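Local coordinates for hypothetical protein Atu1826 (PDB 2I3D) that is of unknown function but probably acts as a hydrolase of the alpha/beta-hydrolase fold, with a likely serine nucleophile, at residues A50-P55 and Q70-F75; G102-A107 and A133-Q138; A127-G132 and M150-Q155. All coordinates share one frame; numbering follows the deposited sequence.

The three contacts lie around neighbouring strands of one central sheet. Contact 1 sets helix 66-77 on strand 49-53, and contact 3 pairs the adjacent strands 124-129 and 146-152; their centres are about 10 Å apart, and backbone bonds such as Leu-53 N to Ala-127 O (2.9 Å) stitch them together. Contact 2 packs two helices beside the sheet, about 11 Å from the centre of contact 3, and shares helix 131-142 with it. Contacts 1 and 2 have centres about 14 Å apart; in the conformer described, the Leu-53 side chain packs on helix 131-142, CD1 3.5 Å from Gly-136 CA. The probable nucleophile Ser-130 belongs to contact 3, at the start of that shared helix.

Contact 1. Residues A50-P55 and Q70-F75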
loop_
_atom_site.group_PDB
_atom_site.type_symbol
_atom_site.label_atom_id
_atom_site.label_comp_id
_atom_site.label_asym_id
_atom_site.label_seq_id
_atom_site.Cartn_x
_atom_site.Cartn_y
_atom_site.Cartn_z
ATOM N N ALA B 50 -20.861 1.079 -5.070
ATOM C CA ALA B 50 -19.533 1.589 -5.392
ATOM C C ALA B 50 -18.598 0.395 -5.601
ATOM O O ALA B 50 -18.578 -0.513 -4.765
ATOM C CB ALA B 50 -19.010 2.492 -4.278
ATOM N N ILE B 51 -17.860 0.382 -6.708
ATOM C CA ILE B 51 -16.854 -0.657 -7.000
ATOM C C ILE B 51 -15.477 0.016 -6.973
ATOM O O ILE B 51 -15.287 1.059 -7.641
ATOM C CB ILE B 51 -17.066 -1.259 -8.420
ATOM C CG1 ILE B 51 -18.521 -1.775 -8.571
ATOM C CG2 ILE B 51 -16.075 -2.361 -8.715
ATOM C CD1 ILE B 51 -18.932 -2.996 -7.689
ATOM N N ILE B 52 -14.534 -0.584 -6.257
ATOM C CA ILE B 52 -13.197 0.014 -6.070
ATOM C C ILE B 52 -12.145 -0.896 -6.711
ATOM O O ILE B 52 -12.113 -2.118 -6.376
ATOM C CB ILE B 52 -12.853 0.196 -4.551
ATOM C CG1 ILE B 52 -14.085 0.635 -3.746
ATOM C CG2 ILE B 52 -11.636 1.146 -4.400
ATOM C CD1 ILE B 52 -14.647 2.006 -4.111
ATOM N N LEU B 53 -11.295 -0.325 -7.589
ATOM C CA LEU B 53 -10.373 -1.095 -8.432
ATOM C C LEU B 53 -8.919 -0.754 -8.130
ATOM O O LEU B 53 -8.572 0.416 -8.005
ATOM C CB LEU B 53 -10.696 -0.857 -9.930
ATOM C CG LEU B 53 -12.146 -1.229 -10.283
ATOM C CD1 LEU B 53 -12.529 -0.789 -11.713
ATOM C CD2 LEU B 53 -12.381 -2.735 -10.038
ATOM N N HIS B 54 -8.074 -1.781 -7.994
ATOM C CA HIS B 54 -6.701 -1.580 -7.492
ATOM C C HIS B 54 -5.617 -1.443 -8.593
ATOM O O HIS B 54 -5.897 -1.675 -9.792
ATOM C CB HIS B 54 -6.367 -2.697 -6.470
ATOM C CG HIS B 54 -6.179 -4.054 -7.083
ATOM N ND1 HIS B 54 -5.076 -4.396 -7.835
ATOM C CD2 HIS B 54 -6.930 -5.184 -6.978
ATOM C CE1 HIS B 54 -5.160 -5.675 -8.185
ATOM N NE2 HIS B 54 -6.265 -6.179 -7.667
ATOM N N PRO B 55 -4.383 -1.036 -8.221
ATOM C CA PRO B 55 -3.286 -0.941 -9.179
ATOM C C PRO B 55 -2.772 -2.242 -9.769
ATOM O O PRO B 55 -3.125 -3.353 -9.312
ATOM C CB PRO B 55 -2.135 -0.283 -8.376
ATOM C CG PRO B 55 -2.856 0.487 -7.287
ATOM C CD PRO B 55 -4.031 -0.433 -6.912
ATOM N N GLN B 70 -9.003 2.953 1.776
ATOM C CA GLN B 70 -9.608 4.244 2.126
ATOM C C GLN B 70 -10.724 4.667 1.165
ATOM O O GLN B 70 -11.728 5.221 1.607
ATOM C CB GLN B 70 -8.540 5.316 2.186
ATOM C CG GLN B 70 -7.584 5.089 3.381
ATOM C CD GLN B 70 -8.246 5.341 4.688
ATOM O OE1 GLN B 70 -9.054 6.301 4.835
ATOM N NE2 GLN B 70 -7.988 4.459 5.653
ATOM N N LEU B 71 -10.575 4.401 -0.134
ATOM C CA LEU B 71 -11.664 4.705 -1.047
ATOM C C LEU B 71 -12.885 3.858 -0.689
ATOM O O LEU B 71 -14.007 4.359 -0.637
ATOM C CB LEU B 71 -11.259 4.442 -2.507
ATOM C CG LEU B 71 -10.267 5.466 -3.110
ATOM C CD1 LEU B 71 -9.562 4.922 -4.351
ATOM C CD2 LEU B 71 -11.017 6.823 -3.432
ATOM N N PHE B 72 -12.657 2.548 -0.500
ATOM C CA PHE B 72 -13.727 1.671 -0.046
ATOM C C PHE B 72 -14.429 2.257 1.198
ATOM O O PHE B 72 -15.673 2.378 1.243
ATOM C CB PHE B 72 -13.132 0.304 0.246
ATOM C CG PHE B 72 -14.122 -0.704 0.745
ATOM C CD1 PHE B 72 -14.649 -1.665 -0.127
ATOM C CD2 PHE B 72 -14.480 -0.743 2.105
ATOM C CE1 PHE B 72 -15.541 -2.654 0.344
ATOM C CE2 PHE B 72 -15.359 -1.717 2.594
ATOM C CZ PHE B 72 -15.904 -2.680 1.709
ATOM N N TYR B 73 -13.637 2.620 2.212
ATOM C CA TYR B 73 -14.204 3.126 3.456
ATOM C C TYR B 73 -14.994 4.441 3.259
ATOM O O TYR B 73 -16.048 4.619 3.871
ATOM C CB TYR B 73 -13.077 3.330 4.460
ATOM C CG TYR B 73 -13.534 3.639 5.857
ATOM C CD1 TYR B 73 -14.187 2.677 6.636
ATOM C CD2 TYR B 73 -13.299 4.888 6.402
ATOM C CE1 TYR B 73 -14.606 2.977 7.945
ATOM C CE2 TYR B 73 -13.716 5.199 7.697
ATOM C CZ TYR B 73 -14.367 4.246 8.442
ATOM O OH TYR B 73 -14.732 4.613 9.721
ATOM N N LEU B 74 -14.516 5.335 2.380
ATOM C CA LEU B 74 -15.253 6.554 2.032
ATOM C C LEU B 74 -16.670 6.260 1.536
ATOM O O LEU B 74 -17.671 6.848 2.026
ATOM C CB LEU B 74 -14.482 7.322 0.953
ATOM C CG LEU B 74 -15.225 8.554 0.420
ATOM C CD1 LEU B 74 -15.673 9.485 1.585
ATOM C CD2 LEU B 74 -14.246 9.301 -0.546
ATOM N N PHE B 75 -16.773 5.394 0.541
ATOM C CA PHE B 75 -18.098 5.082 0.010
ATOM C C PHE B 75 -18.972 4.374 1.045
ATOM O O PHE B 75 -20.167 4.669 1.150
ATOM C CB PHE B 75 -17.980 4.293 -1.287
ATOM C CG PHE B 75 -17.558 5.144 -2.455
ATOM C CD1 PHE B 75 -18.517 5.876 -3.197
ATOM C CD2 PHE B 75 -16.189 5.276 -2.798
ATOM C CE1 PHE B 75 -18.114 6.691 -4.301
ATOM C CE2 PHE B 75 -15.764 6.094 -3.907
ATOM C CZ PHE B 75 -16.723 6.820 -4.646
#
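Ala-50 and Ile-52 meet the helical residues 70-75 by apolar packing, with no hydrogen bond between the segments; the shortest polar bond lies further along, past the end of the strand, where His-54 ND1 donates to Pro-55 O over 2.7 Å. The oxygen is near the imidazole plane and receives the N-H on a lone pair, with an N-H...O angle of 145°. NE2 of the same ring is bonded to the backbone N of Phe-87, so both ring nitrogens are engaged and the rotation of the imidazole is fixed from two ends.

In the strand, the alternation of side chains decides who takes part: Ala-50 and Ile-52 point toward the helix, Ile-51 and Leu-53 away from it. Ile-52 does most of the work. Its CG2 rests 3.8 Å from Leu-71 CB, while CG1 lies 3.9 Å from Phe-72 CA, against the helix backbone itself. With CG1 beside the backbone N (chi1 -38°, some way from a staggered position), the two branches face neighbouring helical residues, and the terminal CD1 carries on to Phe-75 CD2 at 3.8 Å. Strand 50-53 and helix 70-75 run antiparallel, at 172° and with their axes 8.7 Å apart, as expected for strand and helix of a beta-alpha-beta crossover, here completed by strand 81-85.

Ala-50 CB sits where the Phe-75 ring joins its stem, 3.5 Å from Phe-75 CG and 3.6 Å from Phe-75 CB, approaching the ring obliquely. Phe-72 behaves differently: its CB meets Ile-52 CG1 at 4.1 Å, and its CG, anti to the backbone N, carries the ring off to a cation-pi contact with Arg-84. The ring of Phe-75 is met edge-to-face by Phe-80, and Leu-229 of helix 218-233 also packs on Phe-75.

Contact 2. Residues G102-A107 and A133-Q138; sequences GELSDA and AWIGMQ
Ile-135, next after Trp-134, whose indole stacks on Tyr-159, is the first residue of 133-138 to touch 102-107, and its two branches make most of the contact. With CG1 beside the backbone N (chi1 -54°), CG2 stands anti to that N and sits 3.7 Å from Leu-104 CA and 4.0 Å from Ala-107 CB, with the carbonyl oxygen of Glu-103 close by. CD1 turns the other way along the partner helix and reaches Glu-103 CB at 3.9 Å. The isoleucine thus bears on backbone as well as side chains, and its CA lies only 5.6 Å from Leu-104 CA although the segment axes stay 9.5 Å apart.

Selenomethionine Met-137 faces strand 146-152 instead. Gln-138, one turn on from Ile-135, meets the end of Leu-104. The leucine's CG lies anti to its backbone N (chi1 177°), which carries both methyl groups across to the glutamine: CD1 is 3.9 Å from Gln-138 CB, and CD2 is 3.7 Å from Gln-138 OE1, a van der Waals contact with the amide oxygen. The extended chain places NE2 over the face of the Trp-134 indole, above its centre, and NE2 gives a weak hydrogen bond to Trp-134 O at 3.4 Å. No hydrogen bond joins the two segments; the Glu-103 carboxylate instead accepts one from the backbone N of Asp-98.

The segment axes cross at -61°, and the contact runs on, with Glu-103 on Phe-131 and Leu-104 on Leu-139 and Arg-142. Ile-135 and Ala-107 also touch Leu-53 of strand 49-53, which puts this side of the crossing against the sheet.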
loop_
_atom_site.group_PDB
_atom_site.type_symbol
_atom_site.label_atom_id
_atom_site.label_comp_id
_atom_site.label_asym_id
_atom_site.label_seq_id
_atom_site.Cartn_x
_atom_site.Cartn_y
_atom_site.Cartn_z
ATOM N N GLY B 102 -8.928 -8.902 -19.537
ATOM C CA GLY B 102 -9.424 -9.804 -18.485
ATOM C C GLY B 102 -9.855 -9.056 -17.230
ATOM O O GLY B 102 -10.840 -9.394 -16.580
ATOM N N GLU B 103 -9.105 -8.022 -16.872
ATOM C CA GLU B 103 -9.403 -7.308 -15.642
ATOM C C GLU B 103 -10.669 -6.490 -15.797
ATOM O O GLU B 103 -11.464 -6.384 -14.844
ATOM C CB GLU B 103 -8.191 -6.461 -15.224
ATOM C CG GLU B 103 -7.035 -7.382 -14.669
ATOM C CD GLU B 103 -6.155 -7.937 -15.774
ATOM O OE1 GLU B 103 -5.943 -7.217 -16.771
ATOM O OE2 GLU B 103 -5.647 -9.064 -15.631
ATOM N N LEU B 104 -10.911 -5.986 -17.025
ATOM C CA LEU B 104 -12.182 -5.340 -17.293
ATOM C C LEU B 104 -13.336 -6.356 -17.159
ATOM O O LEU B 104 -14.352 -6.042 -16.554
ATOM C CB LEU B 104 -12.208 -4.702 -18.694
ATOM C CG LEU B 104 -13.549 -4.062 -19.079
ATOM C CD1 LEU B 104 -14.010 -2.967 -18.125
ATOM C CD2 LEU B 104 -13.438 -3.479 -20.506
ATOM N N SER B 105 -13.148 -7.579 -17.661
ATOM C CA SER B 105 -14.169 -8.626 -17.505
ATOM C C SER B 105 -14.411 -8.953 -16.049
ATOM O O SER B 105 -15.572 -9.098 -15.639
ATOM C CB SER B 105 -13.789 -9.879 -18.293
ATOM O OG SER B 105 -13.859 -9.502 -19.664
ATOM N N ASP B 106 -13.318 -9.012 -15.257
ATOM C CA ASP B 106 -13.442 -9.210 -13.815
ATOM C C ASP B 106 -14.305 -8.132 -13.158
ATOM O O ASP B 106 -15.189 -8.432 -12.362
ATOM C CB ASP B 106 -12.063 -9.182 -13.134
ATOM C CG ASP B 106 -11.183 -10.365 -13.535
ATOM O OD1 ASP B 106 -11.752 -11.361 -14.076
ATOM O OD2 ASP B 106 -9.927 -10.282 -13.328
ATOM N N ALA B 107 -14.028 -6.862 -13.490
ATOM C CA ALA B 107 -14.792 -5.740 -12.914
ATOM C C ALA B 107 -16.287 -5.786 -13.306
ATOM O O ALA B 107 -17.163 -5.513 -12.497
ATOM C CB ALA B 107 -14.140 -4.382 -13.362
ATOM N N ALA B 133 -7.774 2.794 -12.364
ATOM C CA ALA B 133 -8.543 3.932 -12.898
ATOM C C ALA B 133 -8.794 3.679 -14.391
ATOM O O ALA B 133 -9.824 4.111 -14.945
ATOM C CB ALA B 133 -7.765 5.229 -12.718
ATOM N N TRP B 134 -7.816 3.076 -15.076
ATOM C CA TRP B 134 -8.027 2.761 -16.508
ATOM C C TRP B 134 -9.127 1.712 -16.688
ATOM O O TRP B 134 -10.066 1.873 -17.531
ATOM C CB TRP B 134 -6.688 2.309 -17.110
ATOM C CG TRP B 134 -6.713 1.955 -18.572
ATOM C CD1 TRP B 134 -7.051 2.766 -19.627
ATOM C CD2 TRP B 134 -6.357 0.682 -19.125
ATOM N NE1 TRP B 134 -6.960 2.047 -20.826
ATOM C CE2 TRP B 134 -6.512 0.777 -20.540
ATOM C CE3 TRP B 134 -5.970 -0.553 -18.556
ATOM C CZ2 TRP B 134 -6.244 -0.309 -21.389
ATOM C CZ3 TRP B 134 -5.692 -1.603 -19.380
ATOM C CH2 TRP B 134 -5.820 -1.494 -20.780
ATOM N N ILE B 135 -9.023 0.599 -15.935
ATOM C CA ILE B 135 -10.148 -0.352 -15.942
ATOM C C ILE B 135 -11.485 0.316 -15.532
ATOM O O ILE B 135 -12.534 0.099 -16.170
ATOM C CB ILE B 135 -9.860 -1.573 -15.051
ATOM C CG1 ILE B 135 -8.512 -2.236 -15.443
ATOM C CG2 ILE B 135 -11.082 -2.563 -15.079
ATOM C CD1 ILE B 135 -8.543 -2.906 -16.852
ATOM N N GLY B 136 -11.449 1.179 -14.501
ATOM C CA GLY B 136 -12.662 1.826 -14.052
ATOM C C GLY B 136 -13.329 2.677 -15.123
ATOM O O GLY B 136 -14.565 2.659 -15.284
HETATM N N MSE B 137 -12.518 3.425 -15.856
HETATM C CA MSE B 137 -13.099 4.297 -16.883
HETATM C C MSE B 137 -13.628 3.468 -18.067
HETATM O O MSE B 137 -14.591 3.885 -18.730
HETATM C CB MSE B 137 -12.159 5.444 -17.278
HETATM C CG MSE B 137 -11.859 6.368 -16.076
HETATM SE SE MSE B 137 -11.040 8.058 -16.512
HETATM C CE MSE B 137 -12.678 9.027 -17.005
ATOM N N GLN B 138 -13.014 2.305 -18.322
ATOM C CA GLN B 138 -13.533 1.418 -19.352
ATOM C C GLN B 138 -14.894 0.861 -18.878
ATOM O O GLN B 138 -15.851 0.732 -19.666
ATOM C CB GLN B 138 -12.557 0.282 -19.616
ATOM C CG GLN B 138 -11.290 0.740 -20.340
ATOM C CD GLN B 138 -10.343 -0.434 -20.577
ATOM O OE1 GLN B 138 -10.625 -1.322 -21.409
ATOM N NE2 GLN B 138 -9.245 -0.473 -19.799
#

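Contact 3. Residues A127-G132 and M150-Q155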
loop_
_atom_site.group_PDB
_atom_site.type_symbol
_atom_site.label_atom_id
_atom_site.label_comp_id
_atom_site.label_asym_id
_atom_site.label_seq_id
_atom_site.Cartn_x
_atom_site.Cartn_y
_atom_site.Cartn_z
ATOM N N ALA B 127 -14.471 3.721 -8.510
ATOM C CA ALA B 127 -13.287 4.475 -8.092
ATOM C C ALA B 127 -12.105 3.571 -8.358
ATOM O O ALA B 127 -12.120 2.406 -7.918
ATOM C CB ALA B 127 -13.375 4.828 -6.617
ATOM N N GLY B 128 -11.102 4.059 -9.084
ATOM C CA GLY B 128 -9.946 3.231 -9.444
ATOM C C GLY B 128 -8.633 3.966 -9.209
ATOM O O GLY B 128 -8.579 5.174 -9.372
ATOM N N TYR B 129 -7.581 3.234 -8.854
ATOM C CA TYR B 129 -6.270 3.841 -8.599
ATOM C C TYR B 129 -5.249 3.251 -9.560
ATOM O O TYR B 129 -5.098 2.026 -9.655
ATOM C CB TYR B 129 -5.936 3.570 -7.109
ATOM C CG TYR B 129 -4.535 3.927 -6.708
ATOM C CD1 TYR B 129 -3.850 4.987 -7.313
ATOM C CD2 TYR B 129 -3.890 3.194 -5.701
ATOM C CE1 TYR B 129 -2.484 5.290 -6.932
ATOM C CE2 TYR B 129 -2.569 3.475 -5.335
ATOM C CZ TYR B 129 -1.887 4.500 -5.944
ATOM O OH TYR B 129 -0.611 4.726 -5.487
ATOM N N SER B 130 -4.578 4.124 -10.315
ATOM C CA SER B 130 -3.554 3.747 -11.242
ATOM C C SER B 130 -4.143 2.862 -12.367
ATOM O O SER B 130 -5.104 3.282 -13.026
ATOM C CB SER B 130 -2.371 3.102 -10.500
ATOM O OG SER B 130 -1.194 3.076 -11.300
ATOM N N PHE B 131 -3.596 1.651 -12.582
ATOM C CA PHE B 131 -4.203 0.729 -13.566
ATOM C C PHE B 131 -5.727 0.568 -13.299
ATOM O O PHE B 131 -6.534 0.493 -14.232
ATOM C CB PHE B 131 -3.470 -0.604 -13.481
ATOM C CG PHE B 131 -4.102 -1.741 -14.275
ATOM C CD1 PHE B 131 -3.696 -2.001 -15.570
ATOM C CD2 PHE B 131 -4.966 -2.628 -13.650
ATOM C CE1 PHE B 131 -4.223 -3.099 -16.252
ATOM C CE2 PHE B 131 -5.498 -3.731 -14.319
ATOM C CZ PHE B 131 -5.136 -3.951 -15.612
ATOM N N GLY B 132 -6.118 0.511 -12.018
ATOM C CA GLY B 132 -7.521 0.437 -11.649
ATOM C C GLY B 132 -8.367 1.590 -12.204
ATOM O O GLY B 132 -9.543 1.381 -12.479
HETATM N N MSE B 150 -14.169 8.207 -9.736
HETATM C CA MSE B 150 -12.947 8.812 -9.254
HETATM C C MSE B 150 -11.816 8.052 -9.924
HETATM O O MSE B 150 -11.829 6.784 -9.915
HETATM C CB MSE B 150 -12.842 8.638 -7.748
HETATM C CG MSE B 150 -13.896 9.403 -7.002
HETATM SE SE MSE B 150 -13.546 9.124 -5.094
HETATM C CE MSE B 150 -15.118 10.096 -4.477
ATOM N N SER B 151 -10.862 8.793 -10.503
ATOM C CA SER B 151 -9.681 8.181 -11.141
ATOM C C SER B 151 -8.472 8.789 -10.473
ATOM O O SER B 151 -8.166 9.960 -10.702
ATOM C CB SER B 151 -9.643 8.449 -12.639
ATOM O OG SER B 151 -10.600 7.665 -13.275
ATOM N N ILE B 152 -7.817 7.994 -9.630
ATOM C CA ILE B 152 -6.680 8.423 -8.842
ATOM C C ILE B 152 -5.412 7.974 -9.611
ATOM O O ILE B 152 -5.229 6.776 -9.886
ATOM C CB ILE B 152 -6.686 7.788 -7.462
ATOM C CG1 ILE B 152 -7.906 8.277 -6.674
ATOM C CG2 ILE B 152 -5.415 8.198 -6.734
ATOM C CD1 ILE B 152 -9.295 7.719 -7.073
ATOM N N ALA B 153 -4.575 8.938 -9.966
ATOM C CA ALA B 153 -3.291 8.644 -10.653
ATOM C C ALA B 153 -3.456 7.851 -11.958
ATOM O O ALA B 153 -2.780 6.841 -12.144
ATOM C CB ALA B 153 -2.283 7.880 -9.728
ATOM N N PRO B 154 -4.291 8.329 -12.880
ATOM C CA PRO B 154 -4.431 7.612 -14.162
ATOM C C PRO B 154 -3.123 7.718 -14.996
ATOM O O PRO B 154 -2.328 8.659 -14.764
ATOM C CB PRO B 154 -5.573 8.376 -14.838
ATOM C CG PRO B 154 -5.384 9.809 -14.386
ATOM C CD PRO B 154 -4.979 9.636 -12.883
ATOM N N GLN B 155 -2.879 6.785 -15.943
ATOM C CA GLN B 155 -1.583 6.715 -16.610
ATOM C C GLN B 155 -1.849 6.766 -18.109
ATOM O O GLN B 155 -1.705 5.767 -18.813
ATOM C CB GLN B 155 -0.880 5.384 -16.292
ATOM C CG GLN B 155 -0.661 5.094 -14.820
ATOM C CD GLN B 155 -0.545 3.593 -14.626
ATOM O OE1 GLN B 155 0.557 3.021 -14.426
ATOM N NE2 GLN B 155 -1.690 2.939 -14.697
HETATM O O HOH W 1 -4.065 4.212 -15.417
#
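Ser-130 N donates to Ile-152 O over 2.8 Å, the shortest of three backbone bonds that join 127-130 to strand 150-152, and extends the pairing one residue past strand 127-129. Ile-152 N gives its hydrogen to Gly-128 O at 2.9 Å, nearly straight, and Gly-128 N binds Met-150 O, also at 2.9 Å, from somewhat off the carbonyl plane. Gly-128 thus uses both its N-H and its C=O toward the same neighbour, as in regular parallel pairing.

Where the strands end, a water takes over. It donates to Ser-130 O at 2.8 Å and accepts from Gln-155 N at 2.9 Å and from Gln-155 NE2 at 2.8 Å, so three bonds hold it between the turn at Ser-130 and the loop after strand 146-152. Gln-155 NE2 also lies near Phe-131 N, but both are donors. Ala-153 O is buried with no hydrogen-bond partner in the model, met by a CA-H...O contact from Ser-130 CA.

On the sheet face shared by Ala-127, Tyr-129, Met-150 and Ile-152, Tyr-129 CG stands anti to the backbone N (chi1 171°), which carries the ring to Ile-152 and Ala-153. Tyr-129 CD1 packs 3.6 Å from Ile-152 CG2, the side chains crossing at about a right angle. The ring edge, near its plane, is met by Ala-153 CB and Ile-152 O; its OH bonds to His-212 O.

The turn itself is tight: Gly-132 O comes within 3.6 Å of Gly-128 CA, and Ser-130 has an unusual backbone (phi 64°, psi -124°). Ser-130 OG is hydrogen-bonded to His-212 NE2. A serine with such angles between a strand and a helix, in a Gly-x-Ser-x-Gly sequence, matches the nucleophile elbow of alpha/beta hydrolases, with Ser-130, His-212 and Asp-179 as the probable catalytic triad.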